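Local atomic coordinates of acetate kinase (Entamoeba histolytica, PDB entry 4H0O), a protein that interconverts acetate and acetyl phosphate as a pyrophosphate-dependent acetate kinase of the ASKHA superfamily, whose members share a ribonuclease H-like fold. Residues 189-194 / 331-336; 197-202 / 371-376; 287-292 / 338-343; 319-322 / 326-329. One frame throughout, in Å; residues are numbered along the deposited sequence.

Contact 1: 189-194 / 331-336; sequences EYVINS and VFTDQM
Val191 reaches from helix 185-195 toward strand 329-333 and divides its two methyl groups between Val331 and Thr333. These two strand residues point to the helix side, while Phe332 between them is directed the other way. The backbones stay well separated, with the CA atoms of Val191 and Thr333 8.1 Å apart, and no hydrogen bond joins them. With CG1 of Val191 anti to its own nitrogen (chi1 168°), the fork opens along the strand: CG1 meets CG2 of Val331 at 4.2 Å, an apolar methyl-to-methyl touch, and CG2 lies 3.8 Å from OG1 of Thr333. Val191 and Thr333 pass alongside each other, running in opposite directions, with the CG2 methyl lying against the hydroxyl oxygen. That oxygen is engaged elsewhere, in a hydrogen bond to the carbonyl of Ala386, so the methyl of Val191 packs against an atom already satisfied. On the helix itself, the hydroxyl of Ser194 gives a short bond to the carbonyl of Val191, 2.6 Å from OG to O. It approaches from the side of the C=O bond (118°) and 23° out of the carbonyl plane. All three touching residues are buried. Strand 329-333 lies between the parallel strands 205-211 and 382-385. Here a helix covers one face of the central sheet of a ribonuclease H-like domain, with Thr333 about 7 Å, side chain to side chain, from His184, the predicted transition-state stabilizer.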
loop_
_atom_site.group_PDB
_atom_site.type_symbol
_atom_site.label_atom_id
_atom_site.label_comp_id
_atom_site.label_asym_id
_atom_site.label_seq_id
_atom_site.Cartn_x
_atom_site.Cartn_y
_atom_site.Cartn_z
ATOM N N GLU B 189 20.323 -1.648 -9.464
ATOM C CA GLU B 189 21.181 -2.513 -10.277
ATOM C C GLU B 189 22.664 -2.305 -9.978
ATOM O O GLU B 189 23.480 -3.198 -10.206
ATOM C CB GLU B 189 20.876 -2.402 -11.779
ATOM C CG GLU B 189 20.859 -1.000 -12.350
ATOM C CD GLU B 189 20.331 -0.972 -13.778
ATOM O OE1 GLU B 189 20.738 -1.843 -14.581
ATOM O OE2 GLU B 189 19.508 -0.084 -14.096
ATOM N N TYR B 190 23.009 -1.137 -9.442
ATOM C CA TYR B 190 24.376 -0.911 -8.987
ATOM C C TYR B 190 24.661 -1.735 -7.736
ATOM O O TYR B 190 25.708 -2.379 -7.631
ATOM C CB TYR B 190 24.632 0.566 -8.692
ATOM C CG TYR B 190 26.012 0.817 -8.118
ATOM C CD1 TYR B 190 27.119 0.918 -8.949
ATOM C CD2 TYR B 190 26.208 0.948 -6.747
ATOM C CE1 TYR B 190 28.384 1.144 -8.433
ATOM C CE2 TYR B 190 27.471 1.170 -6.222
ATOM C CZ TYR B 190 28.554 1.268 -7.073
ATOM O OH TYR B 190 29.810 1.492 -6.563
ATOM N N VAL B 191 23.734 -1.692 -6.782
ATOM C CA VAL B 191 23.879 -2.431 -5.532
ATOM C C VAL B 191 23.916 -3.936 -5.786
ATOM O O VAL B 191 24.789 -4.637 -5.273
ATOM C CB VAL B 191 22.754 -2.083 -4.536
ATOM C CG1 VAL B 191 22.743 -3.064 -3.377
ATOM C CG2 VAL B 191 22.922 -0.660 -4.022
ATOM N N ILE B 192 22.971 -4.423 -6.587
ATOM C CA ILE B 192 22.943 -5.828 -6.990
ATOM C C ILE B 192 24.267 -6.259 -7.623
ATOM O O ILE B 192 24.815 -7.314 -7.290
ATOM C CB ILE B 192 21.785 -6.111 -7.971
ATOM C CG1 ILE B 192 20.444 -5.993 -7.252
ATOM C CG2 ILE B 192 21.918 -7.498 -8.584
ATOM C CD1 ILE B 192 20.369 -6.829 -5.984
ATOM N N ASN B 193 24.786 -5.436 -8.526
ATOM C CA ASN B 193 26.035 -5.760 -9.202
ATOM C C ASN B 193 27.221 -5.804 -8.241
ATOM O O ASN B 193 28.121 -6.629 -8.390
ATOM C CB ASN B 193 26.307 -4.783 -10.345
ATOM C CG ASN B 193 27.541 -5.156 -11.143
ATOM O OD1 ASN B 193 27.485 -5.998 -12.041
ATOM N ND2 ASN B 193 28.669 -4.534 -10.814
ATOM N N SER B 194 27.220 -4.919 -7.249
ATOM C CA SER B 194 28.303 -4.875 -6.271
ATOM C C SER B 194 28.238 -6.073 -5.324
ATOM O O SER B 194 29.226 -6.413 -4.669
ATOM C CB SER B 194 28.249 -3.575 -5.472
ATOM O OG SER B 194 27.082 -3.522 -4.672
ATOM N N VAL B 331 18.879 -5.464 2.335
ATOM C CA VAL B 331 19.962 -4.503 2.158
ATOM C C VAL B 331 19.490 -3.057 2.238
ATOM O O VAL B 331 18.511 -2.675 1.598
ATOM C CB VAL B 331 20.686 -4.718 0.814
ATOM C CG1 VAL B 331 19.733 -4.479 -0.346
ATOM C CG2 VAL B 331 21.899 -3.804 0.714
ATOM N N PHE B 332 20.199 -2.254 3.027
ATOM C CA PHE B 332 19.901 -0.832 3.131
ATOM C C PHE B 332 20.862 -0.005 2.284
ATOM O O PHE B 332 22.065 -0.275 2.258
ATOM C CB PHE B 332 19.974 -0.381 4.587
ATOM C CG PHE B 332 18.934 -1.002 5.464
ATOM C CD1 PHE B 332 17.637 -0.510 5.474
ATOM C CD2 PHE B 332 19.251 -2.073 6.289
ATOM C CE1 PHE B 332 16.672 -1.078 6.289
ATOM C CE2 PHE B 332 18.293 -2.646 7.104
ATOM C CZ PHE B 332 17.000 -2.147 7.105
ATOM N N THR B 333 20.337 1.004 1.592
ATOM C CA THR B 333 21.190 1.859 0.774
ATOM C C THR B 333 20.740 3.317 0.801
ATOM O O THR B 333 19.728 3.654 1.420
ATOM C CB THR B 333 21.295 1.347 -0.680
ATOM O OG1 THR B 333 22.323 2.066 -1.373
ATOM C CG2 THR B 333 19.983 1.530 -1.410
ATOM N N ASP B 334 21.514 4.168 0.133
ATOM C CA ASP B 334 21.350 5.623 0.181
ATOM C C ASP B 334 21.482 6.215 1.586
ATOM O O ASP B 334 21.614 5.480 2.567
ATOM C CB ASP B 334 20.055 6.080 -0.493
ATOM C CG ASP B 334 19.931 7.594 -0.530
ATOM O OD1 ASP B 334 20.861 8.272 -0.049
ATOM O OD2 ASP B 334 18.899 8.103 -1.017
ATOM N N GLN B 335 21.442 7.546 1.658
ATOM C CA GLN B 335 21.809 8.306 2.860
ATOM C C GLN B 335 21.268 7.773 4.188
ATOM O O GLN B 335 22.041 7.491 5.104
ATOM C CB GLN B 335 21.437 9.785 2.695
ATOM C CG GLN B 335 22.629 10.707 2.466
ATOM C CD GLN B 335 22.780 11.748 3.563
ATOM O OE1 GLN B 335 21.830 12.045 4.289
ATOM N NE2 GLN B 335 23.981 12.303 3.692
ATOM N N MET B 336 19.949 7.632 4.294
ATOM C CA MET B 336 19.339 7.196 5.551
ATOM C C MET B 336 19.582 5.719 5.860
ATOM O O MET B 336 19.709 5.338 7.028
ATOM C CB MET B 336 17.841 7.513 5.568
ATOM C CG MET B 336 17.536 9.007 5.473
ATOM S SD MET B 336 18.451 9.976 6.698
ATOM C CE MET B 336 18.129 11.653 6.151
#

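Contact 2: 197-202 / 371-376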
loop_
_atom_site.group_PDB
_atom_site.type_symbol
_atom_site.label_atom_id
_atom_site.label_comp_id
_atom_site.label_asym_id
_atom_site.label_seq_id
_atom_site.Cartn_x
_atom_site.Cartn_y
_atom_site.Cartn_z
ATOM N N ASN B 197 30.137 -9.938 -6.006
ATOM C CA ASN B 197 31.453 -10.291 -5.480
ATOM C C ASN B 197 31.353 -10.868 -4.074
ATOM O O ASN B 197 32.361 -11.239 -3.471
ATOM C CB ASN B 197 32.367 -9.062 -5.441
ATOM C CG ASN B 197 32.792 -8.600 -6.820
ATOM O OD1 ASN B 197 32.763 -9.366 -7.784
ATOM N ND2 ASN B 197 33.203 -7.341 -6.916
ATOM N N VAL B 198 30.130 -10.944 -3.557
ATOM C CA VAL B 198 29.923 -11.205 -2.135
ATOM C C VAL B 198 28.868 -12.288 -1.855
ATOM O O VAL B 198 28.969 -13.027 -0.869
ATOM C CB VAL B 198 29.626 -9.876 -1.384
ATOM C CG1 VAL B 198 28.801 -10.100 -0.140
ATOM C CG2 VAL B 198 30.930 -9.160 -1.043
ATOM N N ILE B 199 27.872 -12.399 -2.734
ATOM C CA ILE B 199 26.851 -13.444 -2.618
ATOM C C ILE B 199 26.489 -14.054 -3.972
ATOM O O ILE B 199 26.808 -13.493 -5.020
ATOM C CB ILE B 199 25.545 -12.920 -1.978
ATOM C CG1 ILE B 199 24.898 -11.860 -2.868
ATOM C CG2 ILE B 199 25.795 -12.376 -0.577
ATOM C CD1 ILE B 199 23.390 -11.783 -2.713
ATOM N N ASP B 200 25.813 -15.200 -3.944
ATOM C CA ASP B 200 25.295 -15.817 -5.160
ATOM C C ASP B 200 23.978 -15.138 -5.536
ATOM O O ASP B 200 22.903 -15.589 -5.137
ATOM C CB ASP B 200 25.072 -17.316 -4.938
ATOM C CG ASP B 200 24.879 -18.087 -6.237
ATOM O OD1 ASP B 200 24.501 -17.478 -7.262
ATOM O OD2 ASP B 200 25.105 -19.316 -6.226
ATOM N N VAL B 201 24.069 -14.052 -6.300
ATOM C CA VAL B 201 22.896 -13.269 -6.690
ATOM C C VAL B 201 21.909 -14.078 -7.539
ATOM O O VAL B 201 20.695 -13.975 -7.357
ATOM C CB VAL B 201 23.302 -11.972 -7.435
ATOM C CG1 VAL B 201 22.096 -11.315 -8.070
ATOM C CG2 VAL B 201 23.991 -10.996 -6.488
ATOM N N SER B 202 22.437 -14.894 -8.447
ATOM C CA SER B 202 21.609 -15.676 -9.370
ATOM C C SER B 202 20.715 -16.719 -8.696
ATOM O O SER B 202 19.829 -17.286 -9.338
ATOM C CB SER B 202 22.475 -16.338 -10.446
ATOM O OG SER B 202 23.730 -16.737 -9.922
ATOM N N ILE B 371 30.373 -2.153 1.889
ATOM C CA ILE B 371 29.487 -3.292 2.097
ATOM C C ILE B 371 29.945 -4.135 3.283
ATOM O O ILE B 371 31.042 -4.693 3.274
ATOM C CB ILE B 371 29.412 -4.185 0.844
ATOM C CG1 ILE B 371 28.880 -3.386 -0.347
ATOM C CG2 ILE B 371 28.538 -5.401 1.109
ATOM C CD1 ILE B 371 28.904 -4.150 -1.654
ATOM N N GLU B 372 29.096 -4.223 4.303
ATOM C CA GLU B 372 29.413 -4.996 5.497
ATOM C C GLU B 372 28.148 -5.541 6.153
ATOM O O GLU B 372 27.188 -4.805 6.379
ATOM C CB GLU B 372 30.196 -4.142 6.496
ATOM C CG GLU B 372 29.637 -2.742 6.688
ATOM C CD GLU B 372 30.455 -1.915 7.659
ATOM O OE1 GLU B 372 30.712 -2.397 8.783
ATOM O OE2 GLU B 372 30.842 -0.783 7.300
ATOM N N PHE B 373 28.155 -6.835 6.455
ATOM C CA PHE B 373 27.010 -7.480 7.087
ATOM C C PHE B 373 26.862 -7.040 8.539
ATOM O O PHE B 373 27.839 -6.992 9.286
ATOM C CB PHE B 373 27.144 -9.003 7.011
ATOM C CG PHE B 373 27.054 -9.549 5.614
ATOM C CD1 PHE B 373 28.178 -9.617 4.809
ATOM C CD2 PHE B 373 25.844 -9.995 5.108
ATOM C CE1 PHE B 373 28.099 -10.119 3.524
ATOM C CE2 PHE B 373 25.758 -10.498 3.823
ATOM C CZ PHE B 373 26.887 -10.560 3.030
ATOM N N LEU B 374 25.634 -6.717 8.933
ATOM C CA LEU B 374 25.357 -6.278 10.293
ATOM C C LEU B 374 24.751 -7.404 11.129
ATOM O O LEU B 374 24.657 -7.300 12.353
ATOM C CB LEU B 374 24.434 -5.058 10.274
ATOM C CG LEU B 374 24.892 -3.927 9.351
ATOM C CD1 LEU B 374 23.978 -2.707 9.445
ATOM C CD2 LEU B 374 26.327 -3.545 9.665
ATOM N N THR B 375 24.340 -8.478 10.460
ATOM C CA THR B 375 23.814 -9.657 11.141
ATOM C C THR B 375 24.924 -10.652 11.453
ATOM O O THR B 375 25.958 -10.676 10.780
ATOM C CB THR B 375 22.736 -10.386 10.305
ATOM O OG1 THR B 375 23.049 -10.285 8.909
ATOM C CG2 THR B 375 21.370 -9.788 10.550
ATOM N N MET B 376 24.699 -11.471 12.477
ATOM C CA MET B 376 25.560 -12.613 12.748
ATOM C C MET B 376 25.542 -13.526 11.524
ATOM O O MET B 376 24.534 -13.602 10.818
ATOM C CB MET B 376 25.047 -13.384 13.966
ATOM C CG MET B 376 24.734 -12.519 15.182
ATOM S SD MET B 376 26.188 -11.690 15.862
ATOM C CE MET B 376 25.485 -10.876 17.301
#
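Loop 197-202 passes the short strand 372-373 without any backbone hydrogen bond, and the closest CA atoms, those of Val198 and Ile371, stay 9.0 Å apart, so that Val198 and Phe373 have to bridge the gap with their side chains. The two come from opposite directions. Phe373 holds its ring out toward the loop, with CG anti to the carbonyl carbon (chi1 -67°), and offers its far edge. CG1 of Val198 settles against that edge near the ring plane, 3.7 Å from CE1 and equally far from CZ. Ile199 adds a second methyl at the same edge: its CG2 is 4.2 Å from CZ of Phe373 and approaches at a slant. Both aliphatic groups therefore line the edge of the ring. Strand 372-373 is an edge strand of the mixed sheet of this ribonuclease H-like domain, antiparallel to strand 382-385, and the loop is the connection from helix 185-195 into strand 205-211. Phe373 also rests on Gln382 and Cys384 of strand 382-385, and it shares Leu329 with Ile199 as a common packing partner. Farther along the loop, Asp200 sits at the centre of an inverse gamma turn. There the hydroxyl of Ser202 donates to the carboxylate, OG to OD1 of Asp200 being 2.9 Å. Val198 lies at the protein surface, whereas Ile199 is more sheltered.

Contact 3: 287-292 / 338-343; sequences DILHEI and LEVWQV
The side-chain amide of Gln342 is sandwiched between Leu289 and Trp341. On one face lies the indole of Trp341, with CD of Gln342 standing 3.4 Å above the ring plane and displaced toward the rim. Over the opposite face of the amide comes CD1 of Leu289, 3.8 Å from CD and 3.7 Å from OE1 of Gln342. No hydrogen bond crosses here; the methyl meets the flat surface of the amide. The bend at chi2 of Gln342 (91°) turns the amide back alongside the neighbouring indole, presenting its broad side to the leucine. The same CD1 of Leu289 is also 3.6 Å from CG1 of Val340, the tightest apolar touch between the segments. In Val340, CG1 is anti to the backbone nitrogen (chi1 -176°), which carries that methyl toward the helix bearing Leu289. A single leucine methyl thus touches both a valine branch and the amide face, which sit side by side before it, each met at a slant. Val340 occupies the N-cap position of helix 341-350, and helix 334-339 precedes it, so Leu289 of helix 285-293 packs at the junction of two successive helices. Arg286, one turn earlier on that helix, touches both Glu339 and Val340. Since Arg286 belongs to the predicted ATP-binding site, the contact probably borders the region that forms the nucleotide pocket in ATP-dependent acetate kinases.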
loop_
_atom_site.group_PDB
_atom_site.type_symbol
_atom_site.label_atom_id
_atom_site.label_comp_id
_atom_site.label_asym_id
_atom_site.label_seq_id
_atom_site.Cartn_x
_atom_site.Cartn_y
_atom_site.Cartn_z
ATOM N N ASP B 287 17.273 14.977 12.323
ATOM C CA ASP B 287 16.738 16.053 13.155
ATOM C C ASP B 287 15.554 15.552 13.978
ATOM O O ASP B 287 15.368 15.956 15.129
ATOM C CB ASP B 287 16.300 17.244 12.294
ATOM C CG ASP B 287 17.458 17.906 11.567
ATOM O OD1 ASP B 287 18.604 17.827 12.060
ATOM O OD2 ASP B 287 17.215 18.512 10.501
ATOM N N ILE B 288 14.756 14.674 13.374
ATOM C CA ILE B 288 13.601 14.070 14.036
ATOM C C ILE B 288 14.031 13.219 15.230
ATOM O O ILE B 288 13.488 13.358 16.327
ATOM C CB ILE B 288 12.775 13.218 13.045
ATOM C CG1 ILE B 288 12.061 14.127 12.042
ATOM C CG2 ILE B 288 11.763 12.357 13.779
ATOM C CD1 ILE B 288 11.360 13.390 10.919
ATOM N N LEU B 289 15.006 12.340 15.006
ATOM C CA LEU B 289 15.576 11.518 16.066
ATOM C C LEU B 289 16.180 12.390 17.163
ATOM O O LEU B 289 16.030 12.109 18.351
ATOM C CB LEU B 289 16.656 10.598 15.496
ATOM C CG LEU B 289 16.203 9.450 14.595
ATOM C CD1 LEU B 289 17.402 8.748 13.984
ATOM C CD2 LEU B 289 15.370 8.466 15.392
ATOM N N HIS B 290 16.864 13.451 16.744
ATOM C CA HIS B 290 17.497 14.385 17.666
ATOM C C HIS B 290 16.473 15.046 18.590
ATOM O O HIS B 290 16.688 15.141 19.798
ATOM C CB HIS B 290 18.270 15.442 16.880
ATOM C CG HIS B 290 19.089 16.352 17.735
ATOM N ND1 HIS B 290 18.685 17.625 18.070
ATOM C CD2 HIS B 290 20.299 16.177 18.325
ATOM C CE1 HIS B 290 19.604 18.195 18.828
ATOM N NE2 HIS B 290 20.593 17.334 18.997
ATOM N N GLU B 291 15.357 15.490 18.016
ATOM C CA GLU B 291 14.289 16.134 18.783
ATOM C C GLU B 291 13.675 15.179 19.806
ATOM O O GLU B 291 13.374 15.574 20.935
ATOM C CB GLU B 291 13.205 16.673 17.840
ATOM C CG GLU B 291 12.049 17.406 18.534
ATOM C CD GLU B 291 12.360 18.865 18.842
ATOM O OE1 GLU B 291 13.546 19.253 18.771
ATOM O OE2 GLU B 291 11.416 19.625 19.155
ATOM N N ILE B 292 13.490 13.923 19.401
ATOM C CA ILE B 292 12.960 12.895 20.291
ATOM C C ILE B 292 13.883 12.705 21.490
ATOM O O ILE B 292 13.444 12.748 22.641
ATOM C CB ILE B 292 12.809 11.538 19.570
ATOM C CG1 ILE B 292 11.788 11.637 18.438
ATOM C CG2 ILE B 292 12.399 10.451 20.554
ATOM C CD1 ILE B 292 11.739 10.411 17.544
ATOM N N LEU B 338 22.260 4.030 5.063
ATOM C CA LEU B 338 23.671 3.816 5.365
ATOM C C LEU B 338 24.094 4.456 6.684
ATOM O O LEU B 338 24.934 3.909 7.400
ATOM C CB LEU B 338 24.538 4.371 4.231
ATOM C CG LEU B 338 24.278 3.825 2.827
ATOM C CD1 LEU B 338 25.023 4.645 1.786
ATOM C CD2 LEU B 338 24.671 2.355 2.728
ATOM N N GLU B 339 23.500 5.603 7.006
ATOM C CA GLU B 339 24.019 6.460 8.076
ATOM C C GLU B 339 23.059 6.696 9.247
ATOM O O GLU B 339 23.289 7.586 10.065
ATOM C CB GLU B 339 24.345 7.850 7.514
ATOM C CG GLU B 339 25.235 7.825 6.273
ATOM C CD GLU B 339 25.568 9.214 5.754
ATOM O OE1 GLU B 339 25.098 10.208 6.348
ATOM O OE2 GLU B 339 26.305 9.312 4.749
ATOM N N VAL B 340 21.988 5.909 9.327
ATOM C CA VAL B 340 21.001 6.054 10.400
ATOM C C VAL B 340 20.694 4.669 10.976
ATOM O O VAL B 340 19.789 3.980 10.500
ATOM C CB VAL B 340 19.683 6.733 9.981
ATOM C CG1 VAL B 340 18.770 6.920 11.183
ATOM C CG2 VAL B 340 19.967 8.070 9.322
ATOM N N TRP B 341 21.438 4.272 12.007
ATOM C CA TRP B 341 21.321 2.919 12.557
ATOM C C TRP B 341 19.996 2.645 13.272
ATOM O O TRP B 341 19.570 1.491 13.370
ATOM C CB TRP B 341 22.499 2.603 13.488
ATOM C CG TRP B 341 22.519 3.414 14.742
ATOM C CD1 TRP B 341 23.179 4.590 14.946
ATOM C CD2 TRP B 341 21.860 3.103 15.975
ATOM N NE1 TRP B 341 22.967 5.035 16.228
ATOM C CE2 TRP B 341 22.159 4.139 16.883
ATOM C CE3 TRP B 341 21.042 2.050 16.403
ATOM C CZ2 TRP B 341 21.672 4.156 18.191
ATOM C CZ3 TRP B 341 20.557 2.066 17.701
ATOM C CH2 TRP B 341 20.874 3.112 18.580
ATOM N N GLN B 342 19.353 3.694 13.779
ATOM C CA GLN B 342 18.085 3.541 14.488
ATOM C C GLN B 342 16.983 2.999 13.577
ATOM O O GLN B 342 16.130 2.228 14.020
ATOM C CB GLN B 342 17.639 4.866 15.118
ATOM C CG GLN B 342 18.500 5.351 16.282
ATOM C CD GLN B 342 19.634 6.252 15.835
ATOM O OE1 GLN B 342 20.018 6.250 14.664
ATOM N NE2 GLN B 342 20.173 7.034 16.765
ATOM N N VAL B 343 17.000 3.409 12.310
ATOM C CA VAL B 343 16.027 2.923 11.334
ATOM C C VAL B 343 16.221 1.433 11.067
ATOM O O VAL B 343 15.255 0.665 11.067
ATOM C CB VAL B 343 16.097 3.722 10.010
ATOM C CG1 VAL B 343 15.419 2.965 8.877
ATOM C CG2 VAL B 343 15.459 5.093 10.185
#

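Contact 4: 319-322 / 326-329; sequences GLMV and GLDL
Gly326 is tied back to Met321 near the end of helix 299-324: its N donates to O of Met321 at 2.9 Å, with an N-H...O angle of 150°. The bond links residues five apart, wider than the i+4 bond of an alpha helix, and draws the departing chain back against the last helical turn. Gly326 itself has a positive phi (143°), in a conformation where a CB would run into the carbonyl oxygen of the preceding residue. Its carbonyl is passed by the side chain of Met321, whose CG lies 3.6 Å from O of Gly326. Leu327 comes next and points toward the helix. Met321 crosses it at about a right angle, its SD 3.8 Å from CB of Leu327 and 4.2 Å from CD2. With CG anti to the backbone N (chi1 -179°), the methionine chain is led out over the departing loop. Asp328 then turns to strand 205-211, where its OD2 accepts a hydrogen bond from the backbone N of Lys205, and Leu329 opens strand 329-333. Met321 and Leu327 both pack on Ile207 of strand 205-211, while Met321 also meets Met321 of the second subunit, placing this helix-to-strand turn between the sheet and the dimer interface.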
loop_
_atom_site.group_PDB
_atom_site.type_symbol
_atom_site.label_atom_id
_atom_site.label_comp_id
_atom_site.label_asym_id
_atom_site.label_seq_id
_atom_site.Cartn_x
_atom_site.Cartn_y
_atom_site.Cartn_z
ATOM N N GLY B 319 5.222 -7.301 2.529
ATOM C CA GLY B 319 4.453 -7.557 1.323
ATOM C C GLY B 319 5.314 -8.060 0.177
ATOM O O GLY B 319 4.905 -8.949 -0.573
ATOM N N LEU B 320 6.508 -7.491 0.041
ATOM C CA LEU B 320 7.418 -7.860 -1.041
ATOM C C LEU B 320 7.997 -9.255 -0.844
ATOM O O LEU B 320 8.228 -9.982 -1.815
ATOM C CB LEU B 320 8.547 -6.832 -1.176
ATOM C CG LEU B 320 8.157 -5.505 -1.832
ATOM C CD1 LEU B 320 9.313 -4.518 -1.813
ATOM C CD2 LEU B 320 7.685 -5.728 -3.263
ATOM N N MET B 321 8.228 -9.620 0.414
ATOM C CA MET B 321 8.761 -10.934 0.761
ATOM C C MET B 321 7.839 -12.056 0.282
ATOM O O MET B 321 8.297 -13.041 -0.305
ATOM C CB MET B 321 8.969 -11.033 2.273
ATOM C CG MET B 321 9.542 -12.359 2.739
ATOM S SD MET B 321 9.935 -12.330 4.501
ATOM C CE MET B 321 8.314 -12.009 5.202
ATOM N N VAL B 322 6.541 -11.896 0.530
ATOM C CA VAL B 322 5.556 -12.883 0.103
ATOM C C VAL B 322 5.474 -12.946 -1.422
ATOM O O VAL B 322 5.326 -14.024 -2.000
ATOM C CB VAL B 322 4.169 -12.600 0.714
ATOM C CG1 VAL B 322 3.134 -13.579 0.184
ATOM C CG2 VAL B 322 4.233 -12.696 2.228
ATOM N N GLY B 326 10.033 -15.350 -0.419
ATOM C CA GLY B 326 11.010 -15.515 0.645
ATOM C C GLY B 326 11.988 -14.361 0.776
ATOM O O GLY B 326 11.821 -13.319 0.141
ATOM N N LEU B 327 13.011 -14.552 1.605
ATOM C CA LEU B 327 13.979 -13.498 1.894
ATOM C C LEU B 327 15.303 -14.068 2.401
ATOM O O LEU B 327 15.354 -14.678 3.473
ATOM C CB LEU B 327 13.409 -12.531 2.936
ATOM C CG LEU B 327 14.368 -11.446 3.428
ATOM C CD1 LEU B 327 14.746 -10.529 2.280
ATOM C CD2 LEU B 327 13.758 -10.648 4.577
ATOM N N ASP B 328 16.368 -13.861 1.632
ATOM C CA ASP B 328 17.702 -14.277 2.044
ATOM C C ASP B 328 18.522 -13.092 2.550
ATOM O O ASP B 328 19.295 -13.218 3.505
ATOM C CB ASP B 328 18.435 -14.944 0.879
ATOM C CG ASP B 328 17.704 -16.159 0.348
ATOM O OD1 ASP B 328 17.138 -16.915 1.165
ATOM O OD2 ASP B 328 17.696 -16.353 -0.887
ATOM N N LEU B 329 18.347 -11.939 1.909
ATOM C CA LEU B 329 19.166 -10.771 2.215
ATOM C C LEU B 329 18.376 -9.474 2.158
ATOM O O LEU B 329 17.783 -9.140 1.125
ATOM C CB LEU B 329 20.360 -10.684 1.256
ATOM C CG LEU B 329 21.275 -9.464 1.431
ATOM C CD1 LEU B 329 21.949 -9.495 2.790
ATOM C CD2 LEU B 329 22.317 -9.380 0.318
#

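Contacts 1, 2 and 4 gather round the sheet of strand 329-333. Contacts 1 and 2 have centres about 12 Å apart and touch where OG of Ser194 lies 3.6 Å from CD1 of Ile371. Contact 4, centred about 16 Å from contact 2, meets it through Leu329, whose CD2 is 4.0 Å from CD1 of Ile199, and leads into the strand of contact 1. Contact 3 joins contact 1 through helix 334-339, with CD2 of Leu338 3.7 Å from O of Phe332. Side chain to side chain, Val340 of contact 3 is about 4 Å from Arg286 (predicted ATP site) and Thr333 of contact 1 about 7 Å from His184; contacts 2 and 4 lie away from both.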